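Local coordinates for protein L-lysine 6-oxidase (Marinomonas mediterranea, PDB 3WEU) that oxidatively removes the epsilon-amino group of L-lysine with a cysteine tryptophylquinone cofactor, releasing the hydrogen peroxide that makes it antibacterial, at residues A[81-86]-A[226-231]; A[98-103]-A[118-123]. All coordinates share one frame; numbering follows the deposited sequence.

Both contacts lie in the N-terminal family region but join different kinds of element. Contact 1 pairs two long strands of a large mixed sheet, its centre about 31 Å from the centre of the chain. Contact 2 joins two pieces of the long loop that follows the first of those strands, its centre about 19 Å from that of the chain. Both are partly buried, their nearest atoms about 21 Å apart. In contact 1 a ladder of backbone bonds, broken by a bulge at one end, joins the strands; one face is buried and apolar, the other more polar. Contact 2 has one direct backbone bond, a proline against an arginine guanidinium, and a bound sulfate.

Contact 1 of 2, residues A[81-86]-A[226-231]; sequences KNIEWT and VTCVVT
The indole of Trp-85 lies against Cys-228 of the facing strand. Cys-228 SG sits over one face, 3.7 Å from the centroid of the Trp-85 six-membered ring and 13° off its normal. This is a sulfur-aromatic contact. Cys-228 CB also touches the ring, 3.7 Å from Trp-85 CZ3. Ile-83 CG2 lies over the same face, toward the rim, and meets Cys-228 SG at 3.8 Å. Val-226 CG1 comes to the ring edge, near its plane, 4.1 Å from Trp-85 CE3. In Cys-228 the sulfur is anti to the backbone N (chi1 -174°), which carries it over the ring. Beside this group, Ile-83 and Val-230 run side by side in the same direction. Trp-85 NE1 bonds to Gly-191 O, and Phe-63, Val-65 and Leu-193 also pack on the indole.

The two segments are neighbouring antiparallel strands of the large mixed sheet of the N-terminal region. Strands 137-145 and 237-247 flank the pair. Glu-84 and Val-229 form a hydrogen-bonded pair, as do Thr-86 and Thr-227. Ile-83 with Val-230 and Trp-85 with Cys-228 are non-hydrogen-bonded pairs, with side chains on the buried face.

A classic beta bulge interrupts the ladder at one end. Lys-81 and Asn-82 both face Thr-231, whose O accepts from Lys-81 N at 2.8 Å and from Asn-82 N at 3.1 Å. Thr-231 N returns a bond to Asn-82 O. The Lys-81 side chain crosses Thr-231, with Lys-81 CG 4.0 Å from Thr-231 CG2, and its NZ forms a salt bridge with Asp-235. At the other end a water donates to Thr-86 O and hydrogen-bonds Thr-227 OG1. Thr-86 OG1 pairs with Ser-143 OG.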
# COMPACT_ATOMS: atom_id res chain seq x y z
N LYS A 81 41.87 -44.63 2.78
CA LYS A 81 40.79 -45.40 2.29
C LYS A 81 39.52 -44.60 2.14
O LYS A 81 38.70 -44.96 1.34
CB LYS A 81 40.64 -46.68 3.15
CG LYS A 81 39.63 -46.64 4.26
CD LYS A 81 39.73 -47.92 5.14
CE LYS A 81 38.66 -48.90 4.89
NZ LYS A 81 38.77 -50.11 5.80
N ASN A 82 39.30 -43.52 2.89
CA ASN A 82 38.12 -42.69 2.59
C ASN A 82 38.36 -41.30 3.09
O ASN A 82 39.19 -41.12 3.94
CB ASN A 82 36.86 -43.20 3.27
CG ASN A 82 35.59 -42.74 2.54
OD1 ASN A 82 35.61 -42.17 1.43
ND2 ASN A 82 34.49 -42.98 3.17
N ILE A 83 37.55 -40.37 2.60
CA ILE A 83 37.57 -38.99 3.02
C ILE A 83 36.10 -38.61 3.00
O ILE A 83 35.50 -38.62 1.97
CB ILE A 83 38.39 -38.09 2.06
CG1 ILE A 83 39.87 -38.52 2.06
CG2 ILE A 83 38.19 -36.64 2.46
CD1 ILE A 83 40.78 -37.78 1.03
N GLU A 84 35.57 -38.25 4.16
CA GLU A 84 34.16 -37.97 4.28
C GLU A 84 34.03 -36.56 4.79
O GLU A 84 34.60 -36.20 5.81
CB GLU A 84 33.48 -38.89 5.26
CG GLU A 84 31.98 -38.74 5.16
CD GLU A 84 31.24 -39.83 5.93
OE1 GLU A 84 31.78 -40.35 6.94
OE2 GLU A 84 30.14 -40.16 5.49
N TRP A 85 33.26 -35.79 4.06
CA TRP A 85 33.08 -34.41 4.39
C TRP A 85 31.67 -34.29 4.89
O TRP A 85 30.77 -34.80 4.26
CB TRP A 85 33.21 -33.59 3.08
CG TRP A 85 34.49 -33.73 2.33
CD1 TRP A 85 34.77 -34.58 1.30
CD2 TRP A 85 35.63 -32.93 2.51
NE1 TRP A 85 36.04 -34.37 0.84
CE2 TRP A 85 36.59 -33.33 1.55
CE3 TRP A 85 35.93 -31.86 3.37
CZ2 TRP A 85 37.84 -32.75 1.46
CZ3 TRP A 85 37.15 -31.28 3.26
CH2 TRP A 85 38.10 -31.71 2.31
N THR A 86 31.46 -33.56 5.99
CA THR A 86 30.18 -33.32 6.53
C THR A 86 30.02 -31.83 6.66
O THR A 86 30.81 -31.15 7.32
CB THR A 86 30.03 -34.02 7.90
OG1 THR A 86 30.10 -35.44 7.66
CG2 THR A 86 28.76 -33.73 8.48
N VAL A 226 32.32 -27.14 8.29
CA VAL A 226 32.86 -28.15 7.40
C VAL A 226 33.66 -29.07 8.28
O VAL A 226 34.55 -28.60 8.95
CB VAL A 226 33.74 -27.59 6.27
CG1 VAL A 226 34.37 -28.69 5.40
CG2 VAL A 226 32.88 -26.70 5.38
N THR A 227 33.38 -30.38 8.19
CA THR A 227 34.20 -31.39 8.89
C THR A 227 34.71 -32.41 7.90
O THR A 227 33.97 -32.87 7.07
CB THR A 227 33.37 -32.10 10.02
OG1 THR A 227 32.86 -31.11 10.88
CG2 THR A 227 34.29 -33.04 10.87
N CYS A 228 35.98 -32.71 7.99
CA CYS A 228 36.64 -33.65 7.14
C CYS A 228 37.21 -34.75 7.99
O CYS A 228 38.09 -34.49 8.81
CB CYS A 228 37.82 -33.03 6.42
SG CYS A 228 38.62 -34.07 5.22
N VAL A 229 36.78 -35.97 7.71
CA VAL A 229 37.37 -37.19 8.37
C VAL A 229 38.08 -38.00 7.29
O VAL A 229 37.46 -38.43 6.31
CB VAL A 229 36.28 -38.07 9.02
CG1 VAL A 229 36.88 -39.33 9.66
CG2 VAL A 229 35.46 -37.29 10.05
N VAL A 230 39.36 -38.20 7.47
CA VAL A 230 40.15 -39.00 6.60
C VAL A 230 40.40 -40.32 7.33
O VAL A 230 40.93 -40.33 8.47
CB VAL A 230 41.53 -38.36 6.42
CG1 VAL A 230 42.48 -39.28 5.63
CG2 VAL A 230 41.36 -37.01 5.66
N THR A 231 40.01 -41.41 6.68
CA THR A 231 40.14 -42.74 7.28
C THR A 231 41.28 -43.42 6.54
O THR A 231 41.27 -43.53 5.30
CB THR A 231 38.83 -43.49 7.18
OG1 THR A 231 37.80 -42.75 7.86
CG2 THR A 231 38.95 -44.91 7.81
O HOH W 1 30.40 -29.95 9.79

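Contact 2 of 2, residues A[98-103]-A[118-123]; sequences EFRELN and GVPWRN. With SO4 (sulfate ion), chain C.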
# COMPACT_ATOMS: atom_id res chain seq x y z
N GLU A 98 16.92 -7.46 14.33
CA GLU A 98 16.86 -6.49 13.26
C GLU A 98 18.26 -5.79 13.14
O GLU A 98 18.91 -5.54 14.17
CB GLU A 98 15.77 -5.45 13.60
CG GLU A 98 14.35 -5.94 13.38
CD GLU A 98 13.30 -4.82 13.43
OE1 GLU A 98 13.63 -3.63 13.72
OE2 GLU A 98 12.12 -5.13 13.12
N PHE A 99 18.69 -5.49 11.91
CA PHE A 99 19.94 -4.81 11.75
C PHE A 99 19.80 -3.30 12.04
O PHE A 99 18.99 -2.60 11.45
CB PHE A 99 20.56 -5.03 10.35
CG PHE A 99 21.97 -4.47 10.26
CD1 PHE A 99 23.03 -5.13 10.88
CD2 PHE A 99 22.20 -3.26 9.63
CE1 PHE A 99 24.30 -4.62 10.85
CE2 PHE A 99 23.49 -2.75 9.63
CZ PHE A 99 24.51 -3.43 10.20
N ARG A 100 20.56 -2.85 13.03
CA ARG A 100 20.68 -1.47 13.40
C ARG A 100 22.11 -0.96 13.45
O ARG A 100 22.62 -0.57 14.54
CB ARG A 100 20.03 -1.30 14.76
CG ARG A 100 18.51 -1.34 14.62
CD ARG A 100 17.92 -1.02 15.96
NE ARG A 100 16.46 -0.91 15.94
CZ ARG A 100 15.73 -0.50 16.98
NH1 ARG A 100 16.30 -0.23 18.15
NH2 ARG A 100 14.41 -0.39 16.84
N GLU A 101 22.78 -1.00 12.28
CA GLU A 101 24.11 -0.57 12.19
C GLU A 101 25.00 -1.21 13.24
O GLU A 101 25.06 -2.46 13.33
CB GLU A 101 24.13 0.96 12.16
CG GLU A 101 23.29 1.53 11.05
CD GLU A 101 21.79 1.60 11.38
OE1 GLU A 101 21.39 2.16 12.43
OE2 GLU A 101 21.03 1.05 10.57
N LEU A 102 25.69 -0.41 14.05
CA LEU A 102 26.69 -0.94 14.93
C LEU A 102 26.16 -1.42 16.28
O LEU A 102 26.92 -1.98 17.09
CB LEU A 102 27.77 0.06 15.17
CG LEU A 102 28.96 0.23 14.24
CD1 LEU A 102 29.55 -0.94 13.49
CD2 LEU A 102 29.38 1.57 13.75
N ASN A 103 24.84 -1.28 16.47
CA ASN A 103 24.26 -1.77 17.75
C ASN A 103 24.37 -3.25 17.76
O ASN A 103 24.01 -3.96 16.77
CB ASN A 103 22.82 -1.34 17.89
CG ASN A 103 22.69 0.19 18.09
OD1 ASN A 103 23.05 0.75 19.15
ND2 ASN A 103 22.31 0.85 17.05
N GLY A 118 18.47 -2.25 23.28
CA GLY A 118 17.06 -2.45 22.99
C GLY A 118 16.76 -2.92 21.57
O GLY A 118 15.68 -2.65 21.03
N VAL A 119 17.69 -3.62 20.93
CA VAL A 119 17.43 -4.01 19.54
C VAL A 119 16.32 -5.07 19.47
O VAL A 119 16.39 -6.06 20.11
CB VAL A 119 18.70 -4.54 18.85
CG1 VAL A 119 18.45 -4.78 17.36
CG2 VAL A 119 19.81 -3.54 18.98
N PRO A 120 15.33 -4.87 18.64
CA PRO A 120 14.31 -5.91 18.58
C PRO A 120 14.64 -7.15 17.76
O PRO A 120 15.47 -7.10 16.81
CB PRO A 120 13.12 -5.21 17.95
CG PRO A 120 13.64 -4.06 17.23
CD PRO A 120 15.00 -3.71 17.81
N TRP A 121 13.96 -8.24 18.08
CA TRP A 121 14.12 -9.48 17.36
C TRP A 121 13.36 -9.33 16.10
O TRP A 121 12.30 -8.70 16.12
CB TRP A 121 13.50 -10.64 18.15
CG TRP A 121 14.25 -11.04 19.32
CD1 TRP A 121 13.89 -10.81 20.61
CD2 TRP A 121 15.54 -11.69 19.36
NE1 TRP A 121 14.86 -11.30 21.47
CE2 TRP A 121 15.87 -11.88 20.72
CE3 TRP A 121 16.42 -12.17 18.39
CZ2 TRP A 121 17.08 -12.50 21.13
CZ3 TRP A 121 17.62 -12.81 18.81
CH2 TRP A 121 17.91 -13.00 20.16
N ARG A 122 13.84 -9.91 14.99
CA ARG A 122 12.99 -10.12 13.84
C ARG A 122 11.83 -11.08 14.21
O ARG A 122 12.00 -11.89 15.08
CB ARG A 122 13.79 -10.69 12.67
CG ARG A 122 14.72 -9.65 12.05
CD ARG A 122 15.81 -10.39 11.24
NE ARG A 122 16.65 -9.43 10.51
CZ ARG A 122 17.89 -9.69 10.10
NH1 ARG A 122 18.41 -10.93 10.21
NH2 ARG A 122 18.55 -8.72 9.45
N ASN A 123 10.69 -10.94 13.55
CA ASN A 123 9.51 -11.82 13.82
C ASN A 123 9.23 -11.82 15.34
O ASN A 123 9.20 -12.87 16.02
CB ASN A 123 9.77 -13.20 13.32
CG ASN A 123 9.92 -13.19 11.78
OD1 ASN A 123 8.99 -12.91 11.07
ND2 ASN A 123 11.14 -13.47 11.30
S SO4 C . 15.72 -5.96 9.52
O1 SO4 C . 15.13 -4.99 10.52
O2 SO4 C . 14.90 -7.23 9.73
O3 SO4 C . 15.47 -5.48 8.11
O4 SO4 C . 17.23 -6.16 9.64
O HOH W 2 10.90 -7.06 14.74
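Gly-118 starts the second segment beside the end of Arg-100. Gly-118 O lies obliquely to the guanidinium, 3.8 Å from Arg-100 NH1. Val-119 CG1 lies 3.3 Å from Glu-98 O and also meets Arg-100 CD, while CG2 packs on Asn-103 CB. With CG1 opposite the backbone N (chi1 -173°), each methyl is turned to its own partner. The Val-119 and Arg-100 side chains run alongside but point opposite ways.

Pro-120 comes next, with CD over the centre of one face of the Arg-100 guanidinium, 3.4 Å from Arg-100 CZ. The extended Arg-100 chain meets the proline ring at about a right angle. Pro-120 CG touches Glu-98 OE1, and Pro-120 O accepts from Glu-98 N at 2.9 Å, nearly straight at the hydrogen (168°). The contact thus joins two irregular parts of one long loop between strand 80-91 and helix 129-134. A type II' beta turn from Arg-100 to Asn-103 ends the first segment. Arg-100 O receives both N and ND2 of Asn-103.

At Trp-121 the backbone takes part: a water donates to Trp-121 O and to Glu-98 OE2.

Arg-122 reaches a sulfate, probably from the crystallisation liquor. The ion lies at the guanidinium edge, in plane. Arg-122 NE donates to sulfate O2 and Arg-122 NH2 to sulfate O4, both at 2.9 Å. Phe-99 N also donates to sulfate O4, at 2.8 Å and almost straight (177°). The sulfate thereby bridges the two segments. Arg-122 is anchored further by NH1 bonds to Lys-93 O and Lys-503 O, and by an NH2 bond to Met-505 O.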